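Local coordinates for DUF2235 domain-containing protein (PDB 4O5P), which is a phospholipase effector of the type VI secretion system, probably hydrolysing membrane phospholipids with an alpha/beta-hydrolase-type catalytic domain, at residues A[15-18]-A[19-23]; A[299-303]-A[304-308]; A[447-450]-A[451-455]; A[467-470]-A[471-475]. All blocks are in the same frame, centred on the assembly; numbering follows the deposited sequence.

Interaction 1: A[15-18]-A[19-23]; sequences PVAG and RLTYD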
loop_
_atom_site.group_PDB
_atom_site.type_symbol
_atom_site.label_atom_id
_atom_site.label_comp_id
_atom_site.label_asym_id
_atom_site.label_seq_id
_atom_site.Cartn_x
_atom_site.Cartn_y
_atom_site.Cartn_z
ATOM N N PRO A 15 -15.084 -12.948 -17.798
ATOM C CA PRO A 15 -15.872 -13.988 -18.464
ATOM C C PRO A 15 -17.172 -14.235 -17.728
ATOM O O PRO A 15 -17.167 -14.283 -16.491
ATOM C CB PRO A 15 -14.979 -15.221 -18.371
ATOM C CG PRO A 15 -14.132 -14.980 -17.181
ATOM C CD PRO A 15 -13.872 -13.497 -17.165
ATOM N N VAL A 16 -18.258 -14.380 -18.489
ATOM C CA VAL A 16 -19.603 -14.613 -17.949
ATOM C C VAL A 16 -19.627 -15.542 -16.728
ATOM O O VAL A 16 -20.000 -15.121 -15.621
ATOM C CB VAL A 16 -20.540 -15.137 -19.059
ATOM N N ALA A 17 -19.194 -16.784 -16.924
ATOM C CA ALA A 17 -19.199 -17.779 -15.845
ATOM C C ALA A 17 -18.158 -17.555 -14.729
ATOM O O ALA A 17 -18.127 -18.298 -13.745
ATOM C CB ALA A 17 -19.059 -19.182 -16.426
ATOM N N GLY A 18 -17.307 -16.545 -14.873
ATOM C CA GLY A 18 -16.302 -16.287 -13.853
ATOM C C GLY A 18 -15.009 -17.048 -14.101
ATOM O O GLY A 18 -14.868 -17.743 -15.105
ATOM N N ARG A 19 -14.062 -16.920 -13.185
ATOM C CA ARG A 19 -12.747 -17.500 -13.379
ATOM C C ARG A 19 -12.510 -18.604 -12.378
ATOM O O ARG A 19 -11.409 -19.166 -12.322
ATOM C CB ARG A 19 -11.649 -16.440 -13.234
ATOM C CG ARG A 19 -11.819 -15.195 -14.096
ATOM C CD ARG A 19 -10.507 -14.435 -14.255
ATOM N NE ARG A 19 -10.706 -13.119 -14.853
ATOM C CZ ARG A 19 -10.683 -12.876 -16.159
ATOM N NH1 ARG A 19 -10.475 -13.867 -17.026
ATOM N NH2 ARG A 19 -10.884 -11.647 -16.605
ATOM N N LEU A 20 -13.533 -18.911 -11.583
ATOM C CA LEU A 20 -13.390 -19.932 -10.539
ATOM C C LEU A 20 -13.904 -21.337 -10.926
ATOM O O LEU A 20 -13.774 -22.295 -10.154
ATOM C CB LEU A 20 -14.001 -19.457 -9.220
ATOM C CG LEU A 20 -12.977 -18.745 -8.324
ATOM C CD1 LEU A 20 -12.657 -17.338 -8.834
ATOM C CD2 LEU A 20 -13.427 -18.698 -6.880
ATOM N N THR A 21 -14.461 -21.459 -12.127
ATOM C CA THR A 21 -14.879 -22.760 -12.644
ATOM C C THR A 21 -13.645 -23.601 -12.955
ATOM O O THR A 21 -12.574 -23.059 -13.219
ATOM C CB THR A 21 -15.700 -22.592 -13.919
ATOM O OG1 THR A 21 -14.986 -21.742 -14.824
ATOM C CG2 THR A 21 -17.045 -21.944 -13.603
ATOM N N TYR A 22 -13.772 -24.922 -12.929
ATOM C CA TYR A 22 -12.591 -25.747 -13.164
ATOM C C TYR A 22 -12.825 -27.040 -13.919
ATOM O O TYR A 22 -13.932 -27.569 -13.950
ATOM C CB TYR A 22 -11.878 -26.069 -11.851
ATOM C CG TYR A 22 -12.758 -26.681 -10.792
ATOM C CD1 TYR A 22 -12.948 -28.063 -10.718
ATOM C CD2 TYR A 22 -13.381 -25.879 -9.848
ATOM C CE1 TYR A 22 -13.750 -28.619 -9.736
ATOM C CE2 TYR A 22 -14.174 -26.427 -8.859
ATOM C CZ TYR A 22 -14.360 -27.789 -8.809
ATOM O OH TYR A 22 -15.166 -28.299 -7.815
ATOM N N ASP A 23 -11.741 -27.532 -14.512
ATOM C CA ASP A 23 -11.701 -28.795 -15.233
ATOM C C ASP A 23 -10.786 -29.729 -14.445
ATOM O O ASP A 23 -9.906 -29.259 -13.727
ATOM C CB ASP A 23 -11.089 -28.554 -16.610
ATOM C CG ASP A 23 -11.888 -29.177 -17.713
ATOM O OD1 ASP A 23 -12.395 -30.302 -17.505
ATOM O OD2 ASP A 23 -12.015 -28.548 -18.787
#
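Pro-15 CD sits over one face of the Arg-19 guanidinium, the two residues standing at the start and just past the end of a type I beta turn that runs from Pro-15 to Gly-18. Pro-15 CD lies 3.3 Å above the guanidinium plane, over its centre, and comes within 3.4 Å of Arg-19 CZ; the proline side chain and the arginine chain cross at about a right angle. Arg-19 reaches this place because CG stands beside its backbone N (chi1 -53°) and the chain then runs extended to NE. The turn itself is closed by Gly-18 N donating to Pro-15 O at 2.8 Å, and Gly-18 leaves it with a positive phi of 89°. Thr-13 O, just ahead of the turn, accepts from Arg-19 NH2 and fixes the end of the guanidinium, while Arg-19 N donates to Gln-408 OE1 on helix 403-416. The loop, which leads from strand 7-10 to helix 24-34, is thus tied to that helix at the surface of the protein. A further side-chain approach to the turn is made by Thr-21, whose CG2 lies 3.8 Å from Ala-17 O.

Interaction 2: A[299-303]-A[304-308]; sequences MDWAD and DTMRL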
loop_
_atom_site.group_PDB
_atom_site.type_symbol
_atom_site.label_atom_id
_atom_site.label_comp_id
_atom_site.label_asym_id
_atom_site.label_seq_id
_atom_site.Cartn_x
_atom_site.Cartn_y
_atom_site.Cartn_z
HETATM N N MSE A 299 8.282 5.925 1.791
HETATM C CA MSE A 299 8.879 5.475 3.048
HETATM C C MSE A 299 10.341 5.114 2.766
HETATM O O MSE A 299 10.681 4.668 1.652
HETATM C CB MSE A 299 8.117 4.262 3.600
HETATM C CG MSE A 299 6.778 4.633 4.207
HETATM SE SE MSE A 299 5.611 3.090 4.566
HETATM C CE MSE A 299 4.225 4.037 5.546
ATOM N N ASP A 300 11.202 5.300 3.762
ATOM C CA ASP A 300 12.640 5.135 3.544
ATOM C C ASP A 300 13.020 3.749 2.989
ATOM O O ASP A 300 13.875 3.644 2.094
ATOM C CB ASP A 300 13.456 5.513 4.800
ATOM C CG ASP A 300 13.014 4.769 6.054
ATOM O OD1 ASP A 300 12.307 3.742 5.953
ATOM O OD2 ASP A 300 13.386 5.209 7.165
ATOM N N TRP A 301 12.362 2.695 3.471
ATOM C CA TRP A 301 12.749 1.350 3.031
ATOM C C TRP A 301 12.379 1.082 1.574
ATOM O O TRP A 301 12.910 0.151 0.944
ATOM C CB TRP A 301 12.154 0.283 3.948
ATOM C CG TRP A 301 10.685 0.415 4.180
ATOM C CD1 TRP A 301 10.084 0.962 5.272
ATOM C CD2 TRP A 301 9.630 -0.008 3.310
ATOM N NE1 TRP A 301 8.720 0.906 5.138
ATOM C CE2 TRP A 301 8.416 0.306 3.941
ATOM C CE3 TRP A 301 9.596 -0.630 2.053
ATOM C CZ2 TRP A 301 7.174 0.042 3.358
ATOM C CZ3 TRP A 301 8.368 -0.898 1.479
ATOM C CH2 TRP A 301 7.171 -0.568 2.133
ATOM N N ALA A 302 11.470 1.910 1.052
ATOM C CA ALA A 302 10.906 1.740 -0.284
ATOM C C ALA A 302 11.753 2.359 -1.391
ATOM O O ALA A 302 11.601 1.986 -2.564
ATOM C CB ALA A 302 9.487 2.317 -0.346
ATOM N N ASP A 303 12.613 3.315 -1.025
ATOM C CA ASP A 303 13.534 3.933 -1.982
ATOM C C ASP A 303 14.376 2.857 -2.638
ATOM O O ASP A 303 14.966 2.019 -1.944
ATOM C CB ASP A 303 14.435 4.936 -1.278
ATOM C CG ASP A 303 13.677 6.139 -0.784
ATOM O OD1 ASP A 303 12.935 6.742 -1.584
ATOM O OD2 ASP A 303 13.808 6.484 0.404
ATOM N N ASP A 304 14.401 2.864 -3.966
ATOM C CA ASP A 304 15.163 1.887 -4.756
ATOM C C ASP A 304 14.821 0.417 -4.495
ATOM O O ASP A 304 15.549 -0.477 -4.918
ATOM C CB ASP A 304 16.666 2.124 -4.611
ATOM C CG ASP A 304 17.083 3.507 -5.083
ATOM O OD1 ASP A 304 16.281 4.181 -5.778
ATOM O OD2 ASP A 304 18.220 3.920 -4.767
ATOM N N THR A 305 13.700 0.165 -3.832
ATOM C CA THR A 305 13.257 -1.209 -3.589
ATOM C C THR A 305 11.882 -1.526 -4.209
ATOM O O THR A 305 11.348 -2.620 -4.047
ATOM C CB THR A 305 13.295 -1.563 -2.085
ATOM O OG1 THR A 305 12.497 -0.633 -1.347
ATOM C CG2 THR A 305 14.737 -1.501 -1.563
HETATM N N MSE A 306 11.308 -0.578 -4.934
HETATM C CA MSE A 306 10.050 -0.853 -5.609
HETATM C C MSE A 306 10.299 -1.546 -6.938
HETATM O O MSE A 306 9.450 -2.287 -7.445
HETATM C CB MSE A 306 9.267 0.443 -5.829
HETATM C CG MSE A 306 8.791 1.091 -4.520
HETATM SE SE MSE A 306 7.637 -0.149 -3.550
HETATM C CE MSE A 306 8.955 -0.809 -2.283
ATOM N N ARG A 307 11.456 -1.256 -7.518
ATOM C CA ARG A 307 11.877 -1.861 -8.774
ATOM C C ARG A 307 11.861 -3.379 -8.621
ATOM O O ARG A 307 12.481 -3.910 -7.692
ATOM C CB ARG A 307 13.298 -1.395 -9.068
ATOM C CG ARG A 307 13.792 -1.719 -10.439
ATOM C CD ARG A 307 15.321 -1.576 -10.503
ATOM N NE ARG A 307 15.792 -2.226 -11.714
ATOM C CZ ARG A 307 15.815 -1.637 -12.904
ATOM N NH1 ARG A 307 15.426 -0.364 -13.024
ATOM N NH2 ARG A 307 16.235 -2.313 -13.966
ATOM N N LEU A 308 11.149 -4.084 -9.498
ATOM C CA LEU A 308 11.049 -5.536 -9.341
ATOM C C LEU A 308 12.450 -6.162 -9.486
ATOM O O LEU A 308 13.329 -5.563 -10.114
ATOM C CB LEU A 308 10.071 -6.135 -10.350
ATOM C CG LEU A 308 8.564 -5.846 -10.303
ATOM C CD1 LEU A 308 7.891 -6.620 -11.412
ATOM C CD2 LEU A 308 7.910 -6.220 -8.988
HETATM O O HOH W 1 11.707 2.623 -5.366
#
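Thr-305 OG1 donates to Trp-301 O, though the modelled 2.5 Å is unusually short and its exact value doubtful; one residue further on Thr-305 N donates to Ala-302 O at 3.1 Å. The second bond is fairly straight at its hydrogen (161°), yet the donor stands above the carbonyl plane, 57° out of it. For Thr-305, a chi1 of 57° sets OG1 between its own N and carbonyl carbon, which brings the hydroxyl up to the Trp-301 carbonyl. A water bridges the same turn, donating to Ala-302 O at 2.9 Å and accepting from Met-306 N at 3.3 Å. The apolar half is made by selenomethionine Met-306, whose chain bends at chi2 and chi3 and carries CE to 3.7 Å from Ala-302 CB and 3.8 Å from Trp-301 CZ3; it approaches the indole obliquely. One face of that indole is met near its rim by Met-299 CB and Ala-302 CB.

Further out, Trp-301 packs on helix 238-254 through Ala-241, Ala-245 and Trp-249, and on helix 139-162 through Glu-143 and Ile-146. Asn-248 ND2 donates to the carbonyls of both Thr-305 and Arg-307, and Arg-244 NE to Met-306 O. Ala-302 to Thr-305 thus form a type II-like beta turn after strand 294-299, packed on the helix that follows a GxSxG sequence consistent with the nucleophile elbow of alpha/beta hydrolases.

Interaction 3: A[447-450]-A[451-455]; sequences FSVS and EELAT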
loop_
_atom_site.group_PDB
_atom_site.type_symbol
_atom_site.label_atom_id
_atom_site.label_comp_id
_atom_site.label_asym_id
_atom_site.label_seq_id
_atom_site.Cartn_x
_atom_site.Cartn_y
_atom_site.Cartn_z
ATOM N N PHE A 447 -15.753 -14.984 -2.974
ATOM C CA PHE A 447 -15.275 -14.794 -4.340
ATOM C C PHE A 447 -16.419 -14.579 -5.340
ATOM O O PHE A 447 -16.186 -14.585 -6.551
ATOM C CB PHE A 447 -14.430 -15.997 -4.783
ATOM C CG PHE A 447 -13.023 -16.008 -4.224
ATOM C CD1 PHE A 447 -12.786 -16.355 -2.901
ATOM C CD2 PHE A 447 -11.944 -15.673 -5.028
ATOM C CE1 PHE A 447 -11.494 -16.360 -2.391
ATOM C CE2 PHE A 447 -10.642 -15.673 -4.528
ATOM C CZ PHE A 447 -10.417 -16.018 -3.215
ATOM N N SER A 448 -17.641 -14.395 -4.840
ATOM C CA SER A 448 -18.820 -14.241 -5.712
ATOM C C SER A 448 -18.782 -12.996 -6.606
ATOM O O SER A 448 -18.438 -11.900 -6.151
ATOM C CB SER A 448 -20.101 -14.176 -4.877
ATOM O OG SER A 448 -20.448 -15.435 -4.352
ATOM N N VAL A 449 -19.143 -13.173 -7.874
ATOM C CA VAL A 449 -19.361 -12.049 -8.788
ATOM C C VAL A 449 -20.737 -12.193 -9.424
ATOM O O VAL A 449 -21.057 -13.248 -9.964
ATOM C CB VAL A 449 -18.321 -12.028 -9.919
ATOM C CG1 VAL A 449 -18.717 -11.011 -11.000
ATOM C CG2 VAL A 449 -16.964 -11.720 -9.371
ATOM N N SER A 450 -21.549 -11.142 -9.379
ATOM C CA SER A 450 -22.888 -11.219 -9.951
ATOM C C SER A 450 -22.821 -10.835 -11.422
ATOM O O SER A 450 -21.860 -10.192 -11.860
ATOM C CB SER A 450 -23.848 -10.299 -9.199
ATOM O OG SER A 450 -23.625 -8.943 -9.541
ATOM N N GLU A 451 -23.819 -11.229 -12.205
ATOM C CA GLU A 451 -23.742 -10.905 -13.619
ATOM C C GLU A 451 -23.935 -9.410 -13.855
ATOM O O GLU A 451 -23.419 -8.880 -14.831
ATOM C CB GLU A 451 -24.678 -11.779 -14.472
ATOM C CG GLU A 451 -26.127 -11.334 -14.532
ATOM C CD GLU A 451 -26.928 -12.125 -15.569
ATOM O OE1 GLU A 451 -26.538 -13.278 -15.878
ATOM O OE2 GLU A 451 -27.944 -11.587 -16.073
ATOM N N GLU A 452 -24.646 -8.719 -12.964
ATOM C CA GLU A 452 -24.823 -7.271 -13.120
ATOM C C GLU A 452 -23.457 -6.590 -13.002
ATOM O O GLU A 452 -23.076 -5.750 -13.838
ATOM C CB GLU A 452 -25.794 -6.747 -12.061
ATOM C CG GLU A 452 -26.082 -5.252 -12.104
ATOM C CD GLU A 452 -27.137 -4.830 -11.062
ATOM O OE1 GLU A 452 -28.344 -4.961 -11.369
ATOM O OE2 GLU A 452 -26.771 -4.376 -9.941
ATOM N N LEU A 453 -22.709 -6.992 -11.975
ATOM C CA LEU A 453 -21.341 -6.530 -11.794
ATOM C C LEU A 453 -20.502 -6.849 -13.027
ATOM O O LEU A 453 -19.856 -5.958 -13.578
ATOM C CB LEU A 453 -20.723 -7.143 -10.519
ATOM C CG LEU A 453 -19.235 -6.852 -10.308
ATOM C CD1 LEU A 453 -18.990 -5.346 -10.228
ATOM C CD2 LEU A 453 -18.641 -7.584 -9.095
ATOM N N ALA A 454 -20.523 -8.101 -13.483
ATOM C CA ALA A 454 -19.736 -8.457 -14.665
ATOM C C ALA A 454 -20.069 -7.573 -15.871
ATOM O O ALA A 454 -19.185 -7.125 -16.588
ATOM C CB ALA A 454 -19.921 -9.923 -15.021
ATOM N N THR A 455 -21.351 -7.324 -16.082
ATOM C CA THR A 455 -21.812 -6.556 -17.228
ATOM C C THR A 455 -21.311 -5.109 -17.182
ATOM O O THR A 455 -20.820 -4.571 -18.181
ATOM C CB THR A 455 -23.335 -6.549 -17.259
ATOM O OG1 THR A 455 -23.808 -7.851 -17.644
ATOM C CG2 THR A 455 -23.838 -5.529 -18.247
#
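Helix 451-463 begins with a serine N-cap, and the residues leading into it meet its first turn in two different ways, Ser-450 by polar bonds and Val-449 by apolar packing. Ser-450 OG accepts from Leu-453 N at 3.3 Å, with an N-H...O angle of 168°. The hydroxyl gets there because chi1 of 75° places OG between the backbone N and the carbonyl carbon, folded over the opening turn. The Ser-450 carbonyl is used as well: Ala-454 N donates to its O at 3.0 Å, nearly straight at the hydrogen (169°). This is the first regular i to i+4 bond of the helix.

The apolar contact lies one residue earlier. Val-449 CG1, anti to its own N, meets Leu-453 CD2 at 3.9 Å, the two side chains crossing at about a right angle. Val-449 also packs on Gln-404, Ile-405 and Gln-408 of helix 403-416, so the residues leading into the helix lie against that neighbour. Ser-450 OG has a second, weak hydrogen bond to Glu-399 O.

Farther into the turn, Glu-451 O takes two donors from Thr-455, N at 2.9 Å and OG1 at 3.0 Å, which arrive from opposite faces of the carbonyl plane. At the positions of a hydrophobic staple, the residue before the cap and the fourth of the helix, Val-449 CG1 and Ala-454 CB are only loosely in contact at 4.3 Å. The bond from the cap hydroxyl to the N-H three residues on is the mark of a serine N-cap, here with Val-449 packed on Leu-453 beside it.

Interaction 4: A[467-470]-A[471-475]; sequences GPLE and EVIRR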
loop_
_atom_site.group_PDB
_atom_site.type_symbol
_atom_site.label_atom_id
_atom_site.label_comp_id
_atom_site.label_asym_id
_atom_site.label_seq_id
_atom_site.Cartn_x
_atom_site.Cartn_y
_atom_site.Cartn_z
ATOM N N GLY A 467 -3.126 2.226 -24.166
ATOM C CA GLY A 467 -2.029 3.172 -24.238
ATOM C C GLY A 467 -1.135 2.931 -23.048
ATOM O O GLY A 467 -1.423 2.064 -22.235
ATOM N N PRO A 468 -0.046 3.697 -22.935
ATOM C CA PRO A 468 0.785 3.564 -21.733
ATOM C C PRO A 468 0.001 4.046 -20.518
ATOM O O PRO A 468 -1.023 4.729 -20.659
ATOM C CB PRO A 468 1.958 4.521 -22.005
ATOM C CG PRO A 468 1.387 5.556 -22.990
ATOM C CD PRO A 468 0.443 4.740 -23.860
ATOM N N LEU A 469 0.481 3.725 -19.329
ATOM C CA LEU A 469 -0.256 4.077 -18.124
ATOM C C LEU A 469 -0.616 5.562 -18.022
ATOM O O LEU A 469 -1.721 5.904 -17.583
ATOM C CB LEU A 469 0.500 3.615 -16.887
ATOM C CG LEU A 469 -0.159 3.824 -15.530
ATOM C CD1 LEU A 469 -1.599 3.308 -15.548
ATOM C CD2 LEU A 469 0.660 3.063 -14.488
ATOM N N GLU A 470 0.294 6.438 -18.445
ATOM C CA GLU A 470 0.024 7.875 -18.391
ATOM C C GLU A 470 -1.239 8.274 -19.167
ATOM O O GLU A 470 -2.081 9.023 -18.668
ATOM C CB GLU A 470 1.232 8.665 -18.909
ATOM C CG GLU A 470 2.476 8.571 -18.035
ATOM C CD GLU A 470 3.445 7.473 -18.450
ATOM O OE1 GLU A 470 3.002 6.428 -18.982
ATOM O OE2 GLU A 470 4.670 7.659 -18.226
ATOM N N GLU A 471 -1.374 7.770 -20.384
ATOM C CA GLU A 471 -2.518 8.124 -21.207
ATOM C C GLU A 471 -3.806 7.519 -20.689
ATOM O O GLU A 471 -4.879 8.133 -20.814
ATOM C CB GLU A 471 -2.290 7.676 -22.650
ATOM C CG GLU A 471 -1.192 8.456 -23.344
ATOM C CD GLU A 471 -1.527 9.929 -23.522
ATOM O OE1 GLU A 471 -2.724 10.313 -23.509
ATOM O OE2 GLU A 471 -0.581 10.730 -23.663
ATOM N N VAL A 472 -3.704 6.313 -20.125
ATOM C CA VAL A 472 -4.871 5.655 -19.566
ATOM C C VAL A 472 -5.348 6.465 -18.363
ATOM O O VAL A 472 -6.546 6.641 -18.161
ATOM C CB VAL A 472 -4.594 4.160 -19.195
ATOM C CG1 VAL A 472 -5.679 3.613 -18.297
ATOM C CG2 VAL A 472 -4.507 3.300 -20.457
ATOM N N ILE A 473 -4.407 6.972 -17.578
ATOM C CA ILE A 473 -4.762 7.800 -16.432
ATOM C C ILE A 473 -5.389 9.128 -16.868
ATOM O O ILE A 473 -6.381 9.572 -16.273
ATOM C CB ILE A 473 -3.554 8.020 -15.490
ATOM C CG1 ILE A 473 -3.208 6.711 -14.797
ATOM C CG2 ILE A 473 -3.837 9.118 -14.439
ATOM C CD1 ILE A 473 -2.085 6.840 -13.814
ATOM N N ARG A 474 -4.817 9.764 -17.887
ATOM C CA ARG A 474 -5.386 11.008 -18.405
ATOM C C ARG A 474 -6.849 10.783 -18.799
ATOM O O ARG A 474 -7.757 11.513 -18.355
ATOM C CB ARG A 474 -4.586 11.515 -19.627
ATOM C CG ARG A 474 -5.272 12.673 -20.360
ATOM C CD ARG A 474 -4.572 13.159 -21.637
ATOM N NE ARG A 474 -5.286 14.340 -22.152
ATOM C CZ ARG A 474 -5.053 14.935 -23.322
ATOM N NH1 ARG A 474 -4.120 14.481 -24.157
ATOM N NH2 ARG A 474 -5.771 15.994 -23.667
ATOM N N ARG A 475 -7.081 9.749 -19.602
ATOM C CA ARG A 475 -8.423 9.513 -20.132
ATOM C C ARG A 475 -9.435 9.025 -19.079
ATOM O O ARG A 475 -10.579 9.477 -19.062
ATOM C CB ARG A 475 -8.361 8.572 -21.358
ATOM C CG ARG A 475 -9.702 8.454 -22.106
ATOM C CD ARG A 475 -9.582 7.656 -23.414
ATOM N NE ARG A 475 -10.846 7.645 -24.148
ATOM C CZ ARG A 475 -11.819 6.756 -23.946
ATOM N NH1 ARG A 475 -11.667 5.811 -23.031
ATOM N NH2 ARG A 475 -12.949 6.805 -24.650
#
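Leu-469 and Ile-473 pack together on the buried side of the first turns of helix 469-487, while Pro-468 and Glu-471 mark its exposed side. Leu-469 CD1 lies 3.8 Å from Ile-473 CG1, the two chains crossing at a slant, and the same Ile-473 CG1 is only 3.3 Å from Leu-469 O. With CG anti to the backbone N (chi1 -176°), the leucine has its end swung back toward Ile-473. Val-472 is buried as well, and this face continues outside the helix start: Leu-469 touches Phe-689 and Phe-8, Ile-473 touches Val-687, and Val-472 touches Phe-8, Ile-10 and Ala-374. Val-472 CG2 also comes within 3.8 Å of Gly-467 O.

On the solvent side, Pro-468 and Glu-471 lie alongside each other, pointing the same way, with CG of the proline 3.9 Å from CG of the glutamate; both residues are exposed.

Backbone bonds open the helix. Val-472 N donates to Pro-468 O at 3.2 Å, almost in line with the carbonyl bond, so the residue preceding the helix accepts the first i to i+4 bond. Ile-473 N to Leu-469 O and Arg-474 N to Glu-470 O follow, each 2.9 Å long.

At the partly exposed positions Glu-470 and Arg-474, the charged ends turn to partners elsewhere: Glu-470 OE2 forms a salt bridge with Arg-350, and Arg-474 NE one with Asp-629. The chemistry therefore divides round the helix: aliphatic side chains meet strands 7-10, 370-375 and 687-689, and the charges of Glu-470 and Arg-474 are paired with opposite charges from other parts of the chain.

How the interactions relate
Along the chain the four contacts come in series, none enclosing another. Interactions 1 and 3 are neighbours in space, with centres 12 Å apart although more than 400 residues separate them: Leu-20 CD2 packs on Phe-447 CB at 3.6 Å, and Gln-408 of helix 403-416 bonds to both loops. Interactions 3 and 4 stand at the starts of consecutive helices, 451-463 and 469-487, yet their centres are 26 Å apart. Interaction 4 rests on strands 7-10 and 370-375 of the mixed sheet. Interaction 2 is the innermost, about 12 Å between nearest atoms from interaction 4. The N-terminal loop thus meets the 447-455 region, while interaction 2 is a separate site within the catalytic domain.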